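Long-range contact in peptidoglycan-recognition protein (Apis mellifera, PDB 5XZ3), which probably recognises bacterial peptidoglycan as an insect immune sensor built on the fold of N-acetylmuramoyl-L-alanine amidases: residues 14-19 with 53-58. Numbering follows the deposited sequence.
Sequences NEWTNV and NIENIR
W16 lies against helix 47-64 with I54 squarely over one face of its indole: the CG2 methyl sits 3.4 Å from the centroid of the six-membered ring, almost on the normal, a clean CH-pi contact. T17 CG2 covers the opposite face nearer the rim, so the ring is sandwiched between a methyl from the helix and one from its own chain neighbour. R58 CB lies at the edge in the ring plane, 3.6 Å from W16 CZ3. The indole NE1 bonds to the carbonyl of E84 on edge strand 82-84, so this tight half of the contact packs the N-terminal chain, ahead of strand 31-38, onto both helix and sheet.

Toward V19 polar chemistry takes over. T17 and R58 stay buried there; of the touching residues only E55 and V19 are partly exposed, and the packing is merely less enclosed. R58 sets CG anti to its backbone N (chi1 -172°), and two further bends fold the chain back toward E55. The guanidinium grips that carboxylate side-on, NE to OE1 at 2.7 Å and NH1 to OE2 at 2.8 Å, both bonds nearly straight. Onto the same carboxylate comes T17, whose OG1 donates to E55 OE1 over 2.9 Å from well above the carboxylate plane. That hydroxyl also accepts from V19 N at 3.1 Å, an ST turn that shapes the chain after W16. V19 then lays CB over the middle of the guanidinium face, with CG1 3.5 Å from R58 NH2. With an alanine in place of R58, the E55 carboxylate would probably lose its charged mate and V19 the flat surface under it.

Turn, carboxylate and guanidinium thus form one linked network: the charge on E55 is probably largely offset by R58 of the same helix, while the T17 hydroxyl carries the one hydrogen bond from 14-19 to helix 47-64.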
ATOM      1  N   ASN A  14      11.773   9.291  -4.689  1.00 39.63           N
ATOM      2  CA  ASN A  14      12.908  10.228  -4.520  1.00 41.86           C
ATOM      3  C   ASN A  14      12.639  11.391  -3.546  1.00 43.12           C
ATOM      4  O   ASN A  14      13.566  12.115  -3.173  1.00 43.86           O
ATOM      5  CB  ASN A  14      13.391  10.770  -5.874  1.00 45.09           C
ATOM      6  CG  ASN A  14      12.544  11.927  -6.385  1.00 48.00           C
ATOM      7  OD1 ASN A  14      11.316  11.843  -6.447  1.00 48.79           O
ATOM      8  ND2 ASN A  14      13.206  13.022  -6.752  1.00 51.84           N
ATOM      9  N   GLU A  15      11.378  11.577  -3.151  1.00 41.48           N
ATOM     10  CA  GLU A  15      11.043  12.578  -2.150  1.00 41.87           C
ATOM     11  C   GLU A  15      11.297  12.083  -0.733  1.00 40.67           C
ATOM     12  O   GLU A  15      11.393  12.893   0.192  1.00 40.81           O
ATOM     13  CB  GLU A  15       9.597  13.046  -2.283  1.00 42.89           C
ATOM     14  CG  GLU A  15       9.286  13.797  -3.561  1.00 44.46           C
ATOM     15  CD  GLU A  15       7.825  14.197  -3.637  1.00 45.99           C
ATOM     16  OE1 GLU A  15       7.093  13.618  -4.476  1.00 45.65           O
ATOM     17  OE2 GLU A  15       7.410  15.080  -2.848  1.00 47.89           O
ATOM     18  N   TRP A  16      11.403  10.765  -0.554  1.00 38.05           N
ATOM     19  CA  TRP A  16      11.660  10.212   0.774  1.00 36.87           C
ATOM     20  C   TRP A  16      12.969   9.424   0.929  1.00 36.83           C
ATOM     21  O   TRP A  16      13.351   9.112   2.050  1.00 36.28           O
ATOM     22  CB  TRP A  16      10.432   9.469   1.346  1.00 35.86           C
ATOM     23  CG  TRP A  16      10.007   8.234   0.601  1.00 34.28           C
ATOM     24  CD1 TRP A  16       9.017   8.144  -0.342  1.00 33.43           C
ATOM     25  CD2 TRP A  16      10.548   6.911   0.740  1.00 33.96           C
ATOM     26  NE1 TRP A  16       8.918   6.849  -0.806  1.00 32.43           N
ATOM     27  CE2 TRP A  16       9.837   6.071  -0.158  1.00 32.33           C
ATOM     28  CE3 TRP A  16      11.567   6.354   1.532  1.00 33.84           C
ATOM     29  CZ2 TRP A  16      10.111   4.709  -0.288  1.00 31.98           C
ATOM     30  CZ3 TRP A  16      11.840   4.998   1.403  1.00 33.71           C
ATOM     31  CH2 TRP A  16      11.109   4.187   0.500  1.00 33.45           C
ATOM     32  N   THR A  17      13.639   9.098  -0.180  1.00 36.92           N
ATOM     33  CA  THR A  17      14.926   8.363  -0.136  1.00 37.49           C
ATOM     34  C   THR A  17      15.814   8.686  -1.347  1.00 38.69           C
ATOM     35  O   THR A  17      15.314   9.166  -2.368  1.00 38.82           O
ATOM     36  CB  THR A  17      14.726   6.828  -0.010  1.00 36.02           C
ATOM     37  OG1 THR A  17      15.985   6.172   0.220  1.00 35.63           O
ATOM     38  CG2 THR A  17      14.056   6.225  -1.265  1.00 34.96           C
ATOM     39  N   ASN A  18      17.119   8.426  -1.223  1.00 40.15           N
ATOM     40  CA  ASN A  18      18.041   8.498  -2.367  1.00 42.95           C
ATOM     41  C   ASN A  18      18.468   7.103  -2.834  1.00 42.14           C
ATOM     42  O   ASN A  18      19.223   6.971  -3.803  1.00 43.29           O
ATOM     43  CB  ASN A  18      19.275   9.365  -2.048  1.00 46.35           C
ATOM     44  CG  ASN A  18      18.905  10.749  -1.531  1.00 48.86           C
ATOM     45  OD1 ASN A  18      18.985  11.006  -0.335  1.00 50.67           O
ATOM     46  ND2 ASN A  18      18.486  11.643  -2.429  1.00 49.92           N
ATOM     47  N   VAL A  19      17.962   6.074  -2.156  1.00 40.39           N
ATOM     48  CA  VAL A  19      18.324   4.684  -2.446  1.00 39.69           C
ATOM     49  C   VAL A  19      17.320   4.037  -3.411  1.00 40.11           C
ATOM     50  O   VAL A  19      16.153   3.822  -3.067  1.00 39.48           O
ATOM     51  CB  VAL A  19      18.477   3.837  -1.154  1.00 38.94           C
ATOM     52  CG1 VAL A  19      18.964   2.432  -1.476  1.00 38.59           C
ATOM     53  CG2 VAL A  19      19.416   4.514  -0.160  1.00 39.57           C
ATOM     54  N   ASN A  53       9.970   7.448   8.874  1.00 35.25           N
ATOM     55  CA  ASN A  53       9.448   6.124   9.185  1.00 35.75           C
ATOM     56  C   ASN A  53       9.574   5.199   7.989  1.00 34.00           C
ATOM     57  O   ASN A  53      10.058   4.071   8.125  1.00 33.24           O
ATOM     58  CB  ASN A  53       7.997   6.226   9.649  1.00 37.03           C
ATOM     59  CG  ASN A  53       7.885   6.649  11.102  1.00 40.30           C
ATOM     60  OD1 ASN A  53       8.813   7.229  11.665  1.00 41.70           O
ATOM     61  ND2 ASN A  53       6.743   6.371  11.713  1.00 39.97           N
ATOM     62  N   ILE A  54       9.186   5.707   6.821  1.00 33.19           N
ATOM     63  CA  ILE A  54       9.244   4.934   5.571  1.00 31.38           C
ATOM     64  C   ILE A  54      10.689   4.650   5.143  1.00 31.55           C
ATOM     65  O   ILE A  54      11.001   3.533   4.678  1.00 29.78           O
ATOM     66  CB  ILE A  54       8.407   5.622   4.470  1.00 32.14           C
ATOM     67  CG1 ILE A  54       6.934   5.582   4.872  1.00 32.46           C
ATOM     68  CG2 ILE A  54       8.565   4.930   3.121  1.00 31.24           C
ATOM     69  CD1 ILE A  54       6.080   6.602   4.168  1.00 33.22           C
ATOM     70  N   GLU A  55      11.576   5.634   5.331  1.00 31.97           N
ATOM     71  CA  GLU A  55      13.002   5.415   5.089  1.00 33.41           C
ATOM     72  C   GLU A  55      13.505   4.256   5.972  1.00 32.68           C
ATOM     73  O   GLU A  55      14.256   3.410   5.506  1.00 32.47           O
ATOM     74  CB  GLU A  55      13.797   6.715   5.333  1.00 35.63           C
ATOM     75  CG  GLU A  55      15.323   6.787   4.970  1.00 36.78           C
ATOM     76  CD  GLU A  55      15.855   5.772   3.947  1.00 37.16           C
ATOM     77  OE1 GLU A  55      15.206   5.477   2.915  1.00 36.34           O
ATOM     78  OE2 GLU A  55      17.008   5.311   4.145  1.00 38.59           O
ATOM     79  N   ASN A  56      13.061   4.208   7.228  1.00 34.59           N
ATOM     80  CA  ASN A  56      13.471   3.134   8.143  1.00 35.50           C
ATOM     81  C   ASN A  56      12.920   1.760   7.737  1.00 33.59           C
ATOM     82  O   ASN A  56      13.634   0.761   7.834  1.00 32.72           O
ATOM     83  CB  ASN A  56      13.128   3.482   9.596  1.00 39.21           C
ATOM     84  CG  ASN A  56      14.075   4.525  10.186  1.00 42.39           C
ATOM     85  OD1 ASN A  56      15.193   4.743   9.692  1.00 45.49           O
ATOM     86  ND2 ASN A  56      13.631   5.176  11.246  1.00 44.96           N
ATOM     87  N   ILE A  57      11.667   1.718   7.267  1.00 32.28           N
ATOM     88  CA  ILE A  57      11.105   0.488   6.679  1.00 30.53           C
ATOM     89  C   ILE A  57      11.955   0.029   5.492  1.00 30.55           C
ATOM     90  O   ILE A  57      12.345  -1.143   5.438  1.00 28.97           O
ATOM     91  CB  ILE A  57       9.608   0.615   6.292  1.00 30.55           C
ATOM     92  CG1 ILE A  57       8.746   0.884   7.538  1.00 31.24           C
ATOM     93  CG2 ILE A  57       9.114  -0.697   5.700  1.00 30.10           C
ATOM     94  CD1 ILE A  57       7.331   1.359   7.234  1.00 32.43           C
ATOM     95  N   ARG A  58      12.266   0.950   4.575  1.00 29.23           N
ATOM     96  CA  ARG A  58      13.097   0.628   3.398  1.00 30.14           C
ATOM     97  C   ARG A  58      14.451   0.041   3.794  1.00 30.89           C
ATOM     98  O   ARG A  58      14.868  -0.993   3.260  1.00 30.45           O
ATOM     99  CB  ARG A  58      13.327   1.867   2.534  1.00 30.08           C
ATOM    100  CG  ARG A  58      14.015   1.559   1.205  1.00 30.92           C
ATOM    101  CD  ARG A  58      14.918   2.685   0.701  1.00 31.98           C
ATOM    102  NE  ARG A  58      15.933   3.140   1.665  1.00 32.74           N
ATOM    103  CZ  ARG A  58      17.067   2.511   1.959  1.00 33.01           C
ATOM    104  NH1 ARG A  58      17.894   3.055   2.840  1.00 33.60           N
ATOM    105  NH2 ARG A  58      17.381   1.347   1.391  1.00 32.22           N
TER